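Long-range contacts in KLLA0B12012p (Kluyveromyces lactis, PDB 6Y3P), which is the C-terminal ATP-grasp domain of Pby1, a direct partner of the decapping enzyme Dcp2, and probably binds ATP and metal ions: residues E294-Q299 against S337-K342; Q9-I14 against R39-T44; S87-S92 against V312-L317; F110-D115 against F195-Y200; S208-R213 against A237-N242. All coordinates share one frame; numbering follows the deposited sequence.

Contact 1. Residues E294-Q299 against S337-K342; sequences EEIRTQ and SDYQVK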
# COMPACT_ATOMS: atom_id res chain seq x y z
N GLU A 294 9.04 8.50 15.51
CA GLU A 294 9.42 9.57 14.59
C GLU A 294 10.32 9.09 13.45
O GLU A 294 10.13 9.50 12.31
CB GLU A 294 10.02 10.77 15.33
CG GLU A 294 9.70 12.11 14.68
CD GLU A 294 8.28 12.37 14.21
OE1 GLU A 294 7.35 12.39 15.06
OE2 GLU A 294 8.09 12.58 12.98
N GLU A 295 11.26 8.17 13.76
CA GLU A 295 12.18 7.55 12.81
C GLU A 295 11.37 6.67 11.84
O GLU A 295 11.70 6.61 10.65
CB GLU A 295 13.20 6.68 13.56
CG GLU A 295 14.42 7.42 14.08
CD GLU A 295 15.26 6.69 15.12
OE1 GLU A 295 15.20 5.44 15.17
OE2 GLU A 295 15.99 7.37 15.87
N ILE A 296 10.31 5.99 12.34
CA ILE A 296 9.44 5.17 11.50
C ILE A 296 8.66 6.11 10.52
O ILE A 296 8.46 5.78 9.35
CB ILE A 296 8.52 4.29 12.40
CG1 ILE A 296 9.31 3.07 12.95
CG2 ILE A 296 7.25 3.83 11.68
CD1 ILE A 296 8.62 2.30 14.25
N ARG A 297 8.27 7.30 11.00
CA ARG A 297 7.55 8.27 10.18
C ARG A 297 8.50 8.82 9.10
O ARG A 297 8.13 8.89 7.94
CB ARG A 297 7.02 9.41 11.05
CG ARG A 297 5.51 9.39 11.21
CD ARG A 297 5.09 10.26 12.37
NE ARG A 297 4.30 9.45 13.29
CZ ARG A 297 4.47 9.40 14.60
NH1 ARG A 297 5.39 10.15 15.19
NH2 ARG A 297 3.71 8.60 15.35
N THR A 298 9.73 9.17 9.49
CA THR A 298 10.78 9.67 8.60
C THR A 298 11.03 8.65 7.49
O THR A 298 10.89 9.01 6.32
CB THR A 298 11.97 10.08 9.44
OG1 THR A 298 11.48 11.11 10.30
CG2 THR A 298 13.16 10.61 8.60
N GLN A 299 11.29 7.37 7.84
CA GLN A 299 11.44 6.27 6.86
C GLN A 299 10.24 6.15 5.94
O GLN A 299 10.42 5.95 4.74
CB GLN A 299 11.62 4.91 7.55
CG GLN A 299 12.87 4.77 8.39
CD GLN A 299 12.82 3.45 9.13
OE1 GLN A 299 12.97 2.38 8.52
NE2 GLN A 299 12.60 3.51 10.45
N SER A 337 12.22 -5.65 14.47
CA SER A 337 12.62 -5.42 15.85
C SER A 337 13.67 -4.30 16.03
O SER A 337 13.94 -3.90 17.16
CB SER A 337 13.06 -6.71 16.52
OG SER A 337 14.14 -7.24 15.78
N ASP A 338 14.20 -3.74 14.90
CA ASP A 338 15.16 -2.62 14.91
C ASP A 338 14.50 -1.34 14.46
O ASP A 338 15.21 -0.39 14.13
CB ASP A 338 16.40 -2.92 14.05
CG ASP A 338 17.12 -4.18 14.47
OD1 ASP A 338 17.35 -4.34 15.69
OD2 ASP A 338 17.43 -5.01 13.59
N TYR A 339 13.14 -1.31 14.48
CA TYR A 339 12.28 -0.18 14.10
C TYR A 339 12.50 0.26 12.65
O TYR A 339 12.31 1.42 12.32
CB TYR A 339 12.40 1.00 15.11
CG TYR A 339 12.26 0.57 16.55
CD1 TYR A 339 13.38 0.20 17.30
CD2 TYR A 339 11.01 0.55 17.18
CE1 TYR A 339 13.26 -0.21 18.62
CE2 TYR A 339 10.88 0.12 18.50
CZ TYR A 339 12.01 -0.25 19.22
OH TYR A 339 11.91 -0.63 20.53
N GLN A 340 12.83 -0.71 11.77
CA GLN A 340 13.02 -0.51 10.34
C GLN A 340 11.75 -0.89 9.59
O GLN A 340 11.20 -1.97 9.83
CB GLN A 340 14.25 -1.28 9.81
CG GLN A 340 15.62 -0.89 10.45
CD GLN A 340 15.78 0.61 10.56
OE1 GLN A 340 15.95 1.32 9.57
NE2 GLN A 340 15.65 1.16 11.77
N VAL A 341 11.28 -0.01 8.71
CA VAL A 341 10.06 -0.27 7.93
C VAL A 341 10.38 -1.02 6.63
O VAL A 341 11.43 -0.86 6.04
CB VAL A 341 9.14 0.96 7.67
CG1 VAL A 341 8.90 1.80 8.92
CG2 VAL A 341 9.65 1.83 6.53
N LYS A 342 9.42 -1.79 6.17
CA LYS A 342 9.56 -2.50 4.93
C LYS A 342 8.27 -2.42 4.19
O LYS A 342 7.25 -2.83 4.71
CB LYS A 342 10.12 -3.94 5.13
CG LYS A 342 11.64 -3.95 4.89
CD LYS A 342 12.39 -5.09 5.58
CE LYS A 342 13.89 -5.09 5.29
NZ LYS A 342 14.23 -5.40 3.86
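Q299 lies with its CB over V341 CG2 (3.8 Å) and lays its amide along the backbone of Y339-V341. The chain runs extended beyond CG (chi2 173°), which carries the amide from the helix across to the other segment. There it bonds with both ends. NE2 donates to Y339 O at 2.8 Å, within the plane of its own amide and in the carbonyl plane of Y339. OE1 accepts from V341 N at 2.9 Å, and this donor stands above the amide plane of Q299. The two bonds together fix the rotation of the amide. A weak bond from Q299 NE2 to E295 O ties the same group back to its own helix. One turn earlier, I296 adds the apolar part. Its CG2 meets V341 CG1 at 3.8 Å, and its CD1 comes to the edge of the Y339 ring, 4.1 Å from Y339 CB. The segment 337-342 holds the turn between strands 326-335 and 341-347. D336 OD1 accepts from the backbone N of D338 and of Q340 in this turn. Helix 290-313 thus packs against a hairpin of the six-stranded antiparallel sheet, with I296 also touching V335 and V341 also touching F333.

Contact 2. Residues Q9-I14 against R39-T44; sequences QIVLTI and RSLPVT. With SO4 (sulfate ion), chain E.
V11 and L41 cross at about a right angle, with V11 CG1 at 3.9 Å from L41 CD1. V11 CG1 also lies 3.6 Å from L41 N. With CG1 anti to the backbone N (chi1 -178°), V11 reaches P42 by its other methyl, and the two meet tip to tip, 4.2 Å from V11 CG2 to P42 CD. Q9 slides past P42 in the opposite direction, and its OE1 lies 3.8 Å from P42 CG. T13 turns its CG2 methyl to R39 O, while its OG1 is hydrogen-bonded to Q57 and H51. No conventional hydrogen bond joins the segments, but R39 CA makes a CA-H...O contact with L12 O at 3.3 Å. R39 starts away from the strand, though its CG still lies 3.6 Å from L12 O. R39 N and R39 NE both donate hydrogen bonds to O1 of a sulfate ion, probably picked up from the crystallisation solution, at 2.8 Å and 3.2 Å. The ion sits at the guanidinium edge, and S38 OG also bonds it. Loop 39-44 follows edge strand 37-38 and runs over strand 8-12 toward strand 48-52, all three in the parallel sheet, while helix 21-31 touches L12 and R39.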
# COMPACT_ATOMS: atom_id res chain seq x y z
N GLN A 9 -19.51 22.03 -9.10
CA GLN A 9 -20.37 20.89 -8.78
C GLN A 9 -19.54 19.76 -8.13
O GLN A 9 -18.41 19.54 -8.54
CB GLN A 9 -21.02 20.42 -10.09
CG GLN A 9 -22.02 19.31 -9.97
CD GLN A 9 -22.70 19.13 -11.30
OE1 GLN A 9 -22.05 18.97 -12.35
NE2 GLN A 9 -24.02 19.18 -11.29
N ILE A 10 -20.11 19.08 -7.10
CA ILE A 10 -19.51 17.94 -6.39
C ILE A 10 -20.50 16.78 -6.47
O ILE A 10 -21.64 16.95 -6.05
CB ILE A 10 -19.08 18.27 -4.91
CG1 ILE A 10 -17.81 19.13 -4.86
CG2 ILE A 10 -18.86 16.98 -4.08
CD1 ILE A 10 -17.62 19.95 -3.56
N VAL A 11 -20.06 15.61 -6.98
CA VAL A 11 -20.87 14.39 -7.14
C VAL A 11 -20.33 13.30 -6.20
O VAL A 11 -19.18 12.89 -6.33
CB VAL A 11 -20.94 13.91 -8.62
CG1 VAL A 11 -21.83 12.68 -8.77
CG2 VAL A 11 -21.39 15.01 -9.57
N LEU A 12 -21.16 12.83 -5.27
CA LEU A 12 -20.81 11.79 -4.29
C LEU A 12 -21.71 10.59 -4.52
O LEU A 12 -22.82 10.56 -4.00
CB LEU A 12 -20.97 12.36 -2.87
CG LEU A 12 -20.45 11.54 -1.66
CD1 LEU A 12 -18.97 11.17 -1.81
CD2 LEU A 12 -20.67 12.32 -0.36
N THR A 13 -21.25 9.62 -5.34
CA THR A 13 -22.00 8.42 -5.75
C THR A 13 -21.80 7.21 -4.82
O THR A 13 -22.34 6.13 -5.06
CB THR A 13 -21.69 8.05 -7.21
OG1 THR A 13 -20.30 7.76 -7.35
CG2 THR A 13 -22.11 9.15 -8.18
N ILE A 14 -21.04 7.41 -3.75
CA ILE A 14 -20.78 6.38 -2.77
C ILE A 14 -22.05 6.09 -1.96
O ILE A 14 -22.75 7.03 -1.56
CB ILE A 14 -19.54 6.77 -1.93
CG1 ILE A 14 -18.34 6.00 -2.46
CG2 ILE A 14 -19.71 6.60 -0.41
CD1 ILE A 14 -17.13 6.73 -2.47
N ARG A 39 -25.71 13.33 -5.60
CA ARG A 39 -25.46 11.90 -5.43
C ARG A 39 -25.59 11.16 -6.77
O ARG A 39 -25.54 9.93 -6.83
CB ARG A 39 -26.39 11.31 -4.36
CG ARG A 39 -26.03 11.75 -2.94
CD ARG A 39 -27.12 11.47 -1.91
NE ARG A 39 -28.38 12.12 -2.26
CZ ARG A 39 -29.44 12.22 -1.46
NH1 ARG A 39 -29.40 11.71 -0.23
NH2 ARG A 39 -30.54 12.83 -1.88
N SER A 40 -25.74 11.93 -7.85
CA SER A 40 -25.92 11.41 -9.20
C SER A 40 -25.15 12.24 -10.24
O SER A 40 -25.28 13.47 -10.31
CB SER A 40 -27.40 11.33 -9.56
OG SER A 40 -27.62 10.89 -10.90
N LEU A 41 -24.38 11.55 -11.05
CA LEU A 41 -23.59 12.12 -12.12
C LEU A 41 -24.53 12.61 -13.23
O LEU A 41 -25.38 11.85 -13.71
CB LEU A 41 -22.67 11.02 -12.64
CG LEU A 41 -21.40 11.43 -13.34
CD1 LEU A 41 -20.43 12.15 -12.37
CD2 LEU A 41 -20.74 10.21 -13.98
N PRO A 42 -24.46 13.91 -13.62
CA PRO A 42 -25.37 14.41 -14.66
C PRO A 42 -25.10 13.78 -16.03
O PRO A 42 -24.07 13.10 -16.21
CB PRO A 42 -25.13 15.92 -14.66
CG PRO A 42 -23.79 16.10 -14.09
CD PRO A 42 -23.54 14.97 -13.14
N VAL A 43 -26.05 13.95 -16.99
CA VAL A 43 -25.93 13.41 -18.35
C VAL A 43 -24.62 13.91 -19.00
O VAL A 43 -23.92 13.12 -19.61
CB VAL A 43 -27.20 13.73 -19.21
CG1 VAL A 43 -27.04 13.27 -20.66
CG2 VAL A 43 -28.45 13.11 -18.60
N THR A 44 -24.29 15.21 -18.83
CA THR A 44 -23.06 15.81 -19.37
C THR A 44 -22.35 16.63 -18.32
O THR A 44 -22.98 17.20 -17.43
CB THR A 44 -23.32 16.67 -20.62
OG1 THR A 44 -24.20 17.76 -20.32
CG2 THR A 44 -23.81 15.87 -21.81
S SO4 E . -29.12 14.36 -5.38
O1 SO4 E . -28.01 14.40 -4.43
O2 SO4 E . -28.64 14.67 -6.73
O3 SO4 E . -29.72 13.02 -5.40
O4 SO4 E . -30.09 15.38 -4.93

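Contact 3. Residues S87-S92 against V312-L317; sequences SHTIHS and VNVDRL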
# COMPACT_ATOMS: atom_id res chain seq x y z
N SER A 87 7.44 -4.40 -7.66
CA SER A 87 8.77 -4.98 -7.57
C SER A 87 9.60 -4.52 -8.74
O SER A 87 10.66 -3.94 -8.52
CB SER A 87 8.71 -6.51 -7.52
OG SER A 87 8.94 -7.00 -6.20
N HIS A 88 9.07 -4.63 -9.97
CA HIS A 88 9.76 -4.19 -11.19
C HIS A 88 10.04 -2.71 -11.19
O HIS A 88 11.14 -2.32 -11.55
CB HIS A 88 9.02 -4.64 -12.45
CG HIS A 88 9.24 -6.09 -12.75
ND1 HIS A 88 10.35 -6.52 -13.48
CD2 HIS A 88 8.51 -7.17 -12.38
CE1 HIS A 88 10.24 -7.84 -13.54
NE2 HIS A 88 9.16 -8.28 -12.90
N THR A 89 9.08 -1.90 -10.74
CA THR A 89 9.26 -0.44 -10.65
C THR A 89 10.44 -0.12 -9.71
O THR A 89 11.30 0.67 -10.08
CB THR A 89 7.98 0.27 -10.14
OG1 THR A 89 6.82 -0.39 -10.65
CG2 THR A 89 7.94 1.74 -10.52
N ILE A 90 10.47 -0.75 -8.52
CA ILE A 90 11.52 -0.51 -7.53
C ILE A 90 12.88 -1.03 -8.04
O ILE A 90 13.84 -0.25 -8.03
CB ILE A 90 11.14 -1.02 -6.10
CG1 ILE A 90 9.97 -0.17 -5.56
CG2 ILE A 90 12.35 -0.99 -5.14
CD1 ILE A 90 9.31 -0.63 -4.30
N HIS A 91 12.94 -2.29 -8.54
CA HIS A 91 14.17 -2.88 -9.07
C HIS A 91 14.83 -2.02 -10.13
O HIS A 91 16.04 -1.81 -10.06
CB HIS A 91 13.95 -4.29 -9.64
CG HIS A 91 13.41 -5.28 -8.66
ND1 HIS A 91 13.66 -5.19 -7.30
CD2 HIS A 91 12.64 -6.38 -8.89
CE1 HIS A 91 13.02 -6.21 -6.75
NE2 HIS A 91 12.40 -6.96 -7.66
N SER A 92 14.03 -1.52 -11.10
CA SER A 92 14.59 -0.72 -12.19
C SER A 92 15.05 0.65 -11.75
O SER A 92 15.94 1.22 -12.38
CB SER A 92 13.63 -0.64 -13.38
OG SER A 92 12.37 -0.14 -12.99
N VAL A 312 6.98 7.35 -11.58
CA VAL A 312 6.81 8.40 -12.58
C VAL A 312 7.91 8.36 -13.64
O VAL A 312 7.61 8.55 -14.82
CB VAL A 312 6.70 9.76 -11.84
CG1 VAL A 312 7.14 10.94 -12.67
CG2 VAL A 312 5.29 9.97 -11.29
N ASN A 313 9.16 8.09 -13.23
CA ASN A 313 10.35 8.16 -14.09
C ASN A 313 10.81 6.86 -14.76
O ASN A 313 11.68 6.94 -15.63
CB ASN A 313 11.51 8.77 -13.31
CG ASN A 313 11.25 10.20 -12.87
OD1 ASN A 313 11.04 11.09 -13.71
ND2 ASN A 313 11.27 10.44 -11.57
N VAL A 314 10.25 5.69 -14.41
CA VAL A 314 10.67 4.41 -15.03
C VAL A 314 10.52 4.41 -16.55
O VAL A 314 9.57 4.99 -17.10
CB VAL A 314 10.06 3.12 -14.42
CG1 VAL A 314 10.86 2.66 -13.21
CG2 VAL A 314 8.59 3.31 -14.07
N ASP A 315 11.49 3.77 -17.22
CA ASP A 315 11.59 3.62 -18.68
C ASP A 315 10.65 2.51 -19.17
O ASP A 315 10.52 2.31 -20.38
CB ASP A 315 13.05 3.32 -19.09
CG ASP A 315 14.11 4.02 -18.26
OD1 ASP A 315 14.27 3.66 -17.07
OD2 ASP A 315 14.81 4.90 -18.81
N ARG A 316 10.02 1.78 -18.22
CA ARG A 316 9.06 0.68 -18.41
C ARG A 316 7.64 1.22 -18.07
O ARG A 316 7.40 2.43 -18.18
CB ARG A 316 9.41 -0.54 -17.52
CG ARG A 316 10.90 -0.79 -17.26
CD ARG A 316 11.10 -1.69 -16.05
NE ARG A 316 10.99 -3.11 -16.40
CZ ARG A 316 11.31 -4.11 -15.59
NH1 ARG A 316 11.78 -3.87 -14.37
NH2 ARG A 316 11.17 -5.37 -15.99
N LEU A 317 6.71 0.31 -17.66
CA LEU A 317 5.33 0.62 -17.24
C LEU A 317 5.43 1.66 -16.12
O LEU A 317 6.11 1.42 -15.12
CB LEU A 317 4.66 -0.66 -16.70
CG LEU A 317 3.14 -0.78 -16.80
CD1 LEU A 317 2.71 -2.18 -16.44
CD2 LEU A 317 2.41 0.18 -15.87
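H88 meets R316 first. H88 CB lies over one face of the guanidinium, 3.4 Å from R316 NH1, and the ring and guanidinium planes are 79° apart. R316 NH2 gives a weak hydrogen bond to H88 ND1 at 2.9 Å, with a bent angle of 123° at the hydrogen. Without the imidazole, as with an alanine here, R316 NH2 is likely to lose this acceptor and the guanidinium to turn more freely. T89 adds an apolar touch, with its CG2 3.9 Å from V314 CG2. Its OG1 turns back to Y85 O and A79 O. Here helix 83-95 meets the chain just as it leaves the C-terminal end of helix 290-313, both within the tubulin-tyrosine ligase-like part. The chain drops its helical turn at V314, whose side chain points toward helix 83-95. S92 follows one turn after H88. With chi1 at 56°, S92 OG is turned back to its own helix, 2.9 Å from H88 O and 3.2 Å from T89 O. The same OG touches V314 CG1, and S92 CB lies 3.8 Å from R316 CD.

Contact 4. Residues F110-D115 against F195-Y200; sequences FNIDVD and FIVQEY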
# COMPACT_ATOMS: atom_id res chain seq x y z
N PHE A 110 8.90 -12.38 -6.13
CA PHE A 110 9.19 -12.92 -7.45
C PHE A 110 8.18 -13.99 -7.73
O PHE A 110 7.60 -14.54 -6.80
CB PHE A 110 10.60 -13.51 -7.52
CG PHE A 110 11.70 -12.56 -7.12
CD1 PHE A 110 12.15 -12.51 -5.80
CD2 PHE A 110 12.31 -11.73 -8.05
CE1 PHE A 110 13.17 -11.63 -5.42
CE2 PHE A 110 13.33 -10.86 -7.67
CZ PHE A 110 13.76 -10.82 -6.36
N ASN A 111 7.95 -14.27 -9.01
CA ASN A 111 7.04 -15.31 -9.47
C ASN A 111 7.85 -16.43 -10.09
O ASN A 111 8.72 -16.18 -10.94
CB ASN A 111 5.99 -14.74 -10.41
CG ASN A 111 4.74 -14.34 -9.68
OD1 ASN A 111 4.64 -13.25 -9.11
ND2 ASN A 111 3.78 -15.26 -9.62
N ILE A 112 7.64 -17.65 -9.60
CA ILE A 112 8.35 -18.82 -10.10
C ILE A 112 7.36 -19.89 -10.55
O ILE A 112 6.26 -20.00 -10.00
CB ILE A 112 9.43 -19.32 -9.08
CG1 ILE A 112 10.42 -20.28 -9.74
CG2 ILE A 112 8.84 -19.91 -7.79
CD1 ILE A 112 11.82 -19.86 -9.62
N ASP A 113 7.73 -20.63 -11.59
CA ASP A 113 6.95 -21.74 -12.13
C ASP A 113 7.84 -22.96 -12.08
O ASP A 113 8.87 -23.01 -12.76
CB ASP A 113 6.47 -21.46 -13.57
CG ASP A 113 5.48 -20.31 -13.75
OD1 ASP A 113 4.71 -20.02 -12.79
OD2 ASP A 113 5.45 -19.71 -14.85
N VAL A 114 7.50 -23.90 -11.20
CA VAL A 114 8.26 -25.13 -11.03
C VAL A 114 7.33 -26.29 -11.31
O VAL A 114 6.29 -26.42 -10.66
CB VAL A 114 8.96 -25.27 -9.64
CG1 VAL A 114 9.86 -26.51 -9.59
CG2 VAL A 114 9.76 -24.01 -9.28
N ASP A 115 7.70 -27.12 -12.29
CA ASP A 115 6.95 -28.30 -12.72
C ASP A 115 7.27 -29.46 -11.77
O ASP A 115 6.36 -30.05 -11.19
CB ASP A 115 7.31 -28.67 -14.18
CG ASP A 115 7.10 -27.55 -15.20
OD1 ASP A 115 7.69 -26.45 -15.02
OD2 ASP A 115 6.39 -27.80 -16.20
N PHE A 195 4.28 -20.25 -8.03
CA PHE A 195 4.67 -19.90 -6.66
C PHE A 195 5.19 -18.48 -6.59
O PHE A 195 5.75 -17.97 -7.57
CB PHE A 195 5.80 -20.81 -6.13
CG PHE A 195 5.54 -22.29 -6.09
CD1 PHE A 195 5.85 -23.10 -7.17
CD2 PHE A 195 5.03 -22.89 -4.95
CE1 PHE A 195 5.61 -24.48 -7.13
CE2 PHE A 195 4.80 -24.27 -4.90
CZ PHE A 195 5.11 -25.06 -5.99
N ILE A 196 5.03 -17.85 -5.42
CA ILE A 196 5.61 -16.55 -5.16
C ILE A 196 6.69 -16.77 -4.11
O ILE A 196 6.50 -17.52 -3.16
CB ILE A 196 4.58 -15.43 -4.78
CG1 ILE A 196 3.59 -15.16 -5.94
CG2 ILE A 196 5.31 -14.12 -4.37
CD1 ILE A 196 2.30 -14.39 -5.57
N VAL A 197 7.85 -16.17 -4.35
CA VAL A 197 8.97 -16.18 -3.43
C VAL A 197 9.01 -14.75 -2.90
O VAL A 197 9.28 -13.80 -3.65
CB VAL A 197 10.28 -16.65 -4.08
CG1 VAL A 197 11.47 -16.44 -3.14
CG2 VAL A 197 10.18 -18.11 -4.52
N GLN A 198 8.63 -14.60 -1.65
CA GLN A 198 8.52 -13.29 -1.02
C GLN A 198 9.54 -13.15 0.11
O GLN A 198 9.65 -14.05 0.94
CB GLN A 198 7.06 -13.12 -0.51
CG GLN A 198 6.75 -11.86 0.31
CD GLN A 198 6.10 -10.75 -0.48
OE1 GLN A 198 6.51 -9.59 -0.39
NE2 GLN A 198 5.04 -11.06 -1.23
N GLU A 199 10.25 -12.02 0.16
CA GLU A 199 11.17 -11.72 1.25
C GLU A 199 10.39 -11.80 2.55
O GLU A 199 9.26 -11.31 2.65
CB GLU A 199 11.80 -10.35 1.09
CG GLU A 199 12.87 -10.09 2.13
CD GLU A 199 13.57 -8.76 2.03
OE1 GLU A 199 14.28 -8.41 3.00
OE2 GLU A 199 13.43 -8.08 0.99
N TYR A 200 10.95 -12.50 3.52
CA TYR A 200 10.29 -12.72 4.80
C TYR A 200 10.99 -11.99 5.93
O TYR A 200 12.21 -12.06 6.07
CB TYR A 200 10.15 -14.24 5.05
CG TYR A 200 9.71 -14.62 6.44
CD1 TYR A 200 8.37 -14.54 6.82
CD2 TYR A 200 10.61 -15.13 7.36
CE1 TYR A 200 7.95 -14.91 8.11
CE2 TYR A 200 10.22 -15.48 8.65
CZ TYR A 200 8.89 -15.36 9.02
OH TYR A 200 8.52 -15.75 10.29
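Strands 109-113 and 194-200 pair antiparallel at one edge of a five-stranded sheet, with 109-113 the outermost strand. F110 with V197 and I112 with F195 are hydrogen-bonded pairs, and N111 with I196 between them is a non-hydrogen-bonded pair. I112 N to F195 O is 2.8 Å and almost straight at the hydrogen (179°). F195 N returns to I112 O at 2.8 Å, the donor lying nearly on the line of the C=O. F110 N to V197 O and V197 N to F110 O close the other ring, at 2.9 Å and 3.0 Å. F110, I112, F195 and V197 share one face of the sheet. There I112 has CG1 anti to the backbone N (chi1 -164°), which leaves I112 CG2 to touch F195 CB at 3.6 Å and V197 CG2 at 4.0 Å. The F195 ring turns its edge to the carbonyls of I112 and V114, and F167 meets it edge-to-face. On the other face N111 and I196 lie side by side, pointing the same way, with N111 ND2 3.7 Å from I196 CG1. Helices 120-125 and 128-136 cover the I112 and F110 side. An antiparallel sheet backed by helices in this way is typical of a lobe of the ATP-grasp fold.

Contact 5. Residues S208-R213 against A237-N242; sequences SEAHGR and ALFAPN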
# COMPACT_ATOMS: atom_id res chain seq x y z
N SER A 208 5.14 -5.39 24.19
CA SER A 208 4.62 -5.94 25.45
C SER A 208 3.09 -5.81 25.48
O SER A 208 2.39 -6.81 25.55
CB SER A 208 5.25 -5.20 26.64
OG SER A 208 4.51 -5.29 27.85
N GLU A 209 2.61 -4.57 25.36
CA GLU A 209 1.21 -4.17 25.36
C GLU A 209 0.31 -4.96 24.36
O GLU A 209 -0.86 -5.17 24.65
CB GLU A 209 1.12 -2.66 25.14
CG GLU A 209 1.68 -2.18 23.81
CD GLU A 209 1.57 -0.69 23.63
OE1 GLU A 209 0.56 -0.10 24.09
OE2 GLU A 209 2.51 -0.09 23.06
N ALA A 210 0.86 -5.42 23.25
CA ALA A 210 0.12 -6.20 22.27
C ALA A 210 0.21 -7.72 22.56
O ALA A 210 -0.20 -8.52 21.72
CB ALA A 210 0.65 -5.92 20.88
N HIS A 211 0.77 -8.11 23.71
CA HIS A 211 0.99 -9.50 24.12
C HIS A 211 1.70 -10.33 23.02
O HIS A 211 1.26 -11.43 22.69
CB HIS A 211 -0.30 -10.16 24.61
CG HIS A 211 -0.95 -9.43 25.73
ND1 HIS A 211 -1.69 -8.27 25.51
CD2 HIS A 211 -0.96 -9.70 27.05
CE1 HIS A 211 -2.12 -7.89 26.70
NE2 HIS A 211 -1.70 -8.72 27.66
N GLY A 212 2.77 -9.76 22.45
CA GLY A 212 3.65 -10.39 21.46
C GLY A 212 3.07 -10.71 20.10
O GLY A 212 3.57 -11.58 19.39
N ARG A 213 1.99 -10.02 19.75
CA ARG A 213 1.30 -10.15 18.48
C ARG A 213 1.97 -9.14 17.54
O ARG A 213 2.22 -7.99 17.94
CB ARG A 213 -0.19 -9.82 18.66
CG ARG A 213 -0.96 -10.86 19.49
CD ARG A 213 -2.23 -10.27 20.10
NE ARG A 213 -3.25 -10.00 19.10
CZ ARG A 213 -3.85 -8.83 18.90
NH1 ARG A 213 -3.52 -7.78 19.64
NH2 ARG A 213 -4.77 -8.70 17.95
N ALA A 237 -2.06 0.64 13.14
CA ALA A 237 -1.33 -0.58 13.45
C ALA A 237 -2.42 -1.66 13.54
O ALA A 237 -3.34 -1.55 14.35
CB ALA A 237 -0.57 -0.46 14.76
N LEU A 238 -2.34 -2.65 12.65
CA LEU A 238 -3.28 -3.76 12.52
C LEU A 238 -2.53 -4.97 13.02
O LEU A 238 -1.56 -5.39 12.41
CB LEU A 238 -3.74 -3.93 11.05
CG LEU A 238 -3.99 -2.61 10.27
CD1 LEU A 238 -3.57 -2.71 8.85
CD2 LEU A 238 -5.39 -2.18 10.33
N PHE A 239 -2.94 -5.48 14.18
CA PHE A 239 -2.31 -6.61 14.86
C PHE A 239 -2.86 -7.96 14.43
O PHE A 239 -4.05 -8.09 14.13
CB PHE A 239 -2.45 -6.45 16.37
CG PHE A 239 -1.62 -5.32 16.91
CD1 PHE A 239 -2.13 -4.03 16.99
CD2 PHE A 239 -0.32 -5.54 17.37
CE1 PHE A 239 -1.36 -2.98 17.50
CE2 PHE A 239 0.46 -4.49 17.85
CZ PHE A 239 -0.07 -3.21 17.92
N ALA A 240 -1.96 -8.96 14.40
CA ALA A 240 -2.29 -10.34 14.07
C ALA A 240 -3.10 -10.96 15.24
O ALA A 240 -2.97 -10.48 16.37
CB ALA A 240 -1.00 -11.13 13.81
N PRO A 241 -3.99 -11.96 15.03
CA PRO A 241 -4.80 -12.48 16.16
C PRO A 241 -4.02 -13.23 17.24
O PRO A 241 -4.31 -13.10 18.44
CB PRO A 241 -5.83 -13.38 15.47
CG PRO A 241 -5.17 -13.82 14.20
CD PRO A 241 -4.33 -12.64 13.76
N ASN A 242 -3.01 -13.99 16.82
CA ASN A 242 -2.23 -14.84 17.70
C ASN A 242 -0.82 -14.31 17.98
O ASN A 242 -0.31 -13.47 17.24
CB ASN A 242 -2.20 -16.26 17.10
CG ASN A 242 -3.59 -16.80 16.80
OD1 ASN A 242 -3.96 -17.01 15.63
ND2 ASN A 242 -4.42 -16.93 17.84
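This is a contact between a tight turn and a strand end, at the rim of the six-stranded antiparallel sheet of the ATP-grasp domain. Segment 208-213 precedes strand 215-224 and makes two beta turns in succession, type I from S208 to H211 and type I' from A210 to R213. Segment 237-242 is the end of strand 228-239 and the chain just after it. A backbone bond between A240 and K214 continues the pairing next to the contact. A210 CB lies 3.4 Å from F239 CE2, approaching the ring obliquely. R213 O comes to the edge of the same ring, 3.6 Å from F239 CD2. The guanidinium of R213 has one face over F239 CB, with NH2 at 3.6 Å from that carbon, and its plane is 26° from the phenyl plane. A bend at chi3 (71°) turns the group back toward F239. An alanine in place of R213 would probably uncover F239 CB and leave the carbonyls of A240 and P241 without their nearby guanidinium. R213 CG packs 3.5 Å from N242 O. On the same side chain, NE gives a weak hydrogen bond to P241 O at 3.3 Å and also lies 2.8 Å from A240 O.

How the contacts relate
Contact 2 comes first along the chain, in the N-terminal parallel sheet. Its centre lies about 41 Å from that of contact 1 and about 44 Å from that of contact 4. The other four all fall within the tubulin-tyrosine ligase-like part. Contacts 4 and 5 both lie between the two segments of contact 3, and contact 4 closes before contact 5 opens. Contacts 1 and 3 share helix 290-313, and their segments alternate along the chain. Contacts 1 and 5 reach the same six-stranded sheet. A salt bridge from K342 of contact 1 to E199 of contact 4 links this sheet to the five-stranded one. H91 of contact 3 packs on F110, setting helix 83-95 against the five-stranded sheet.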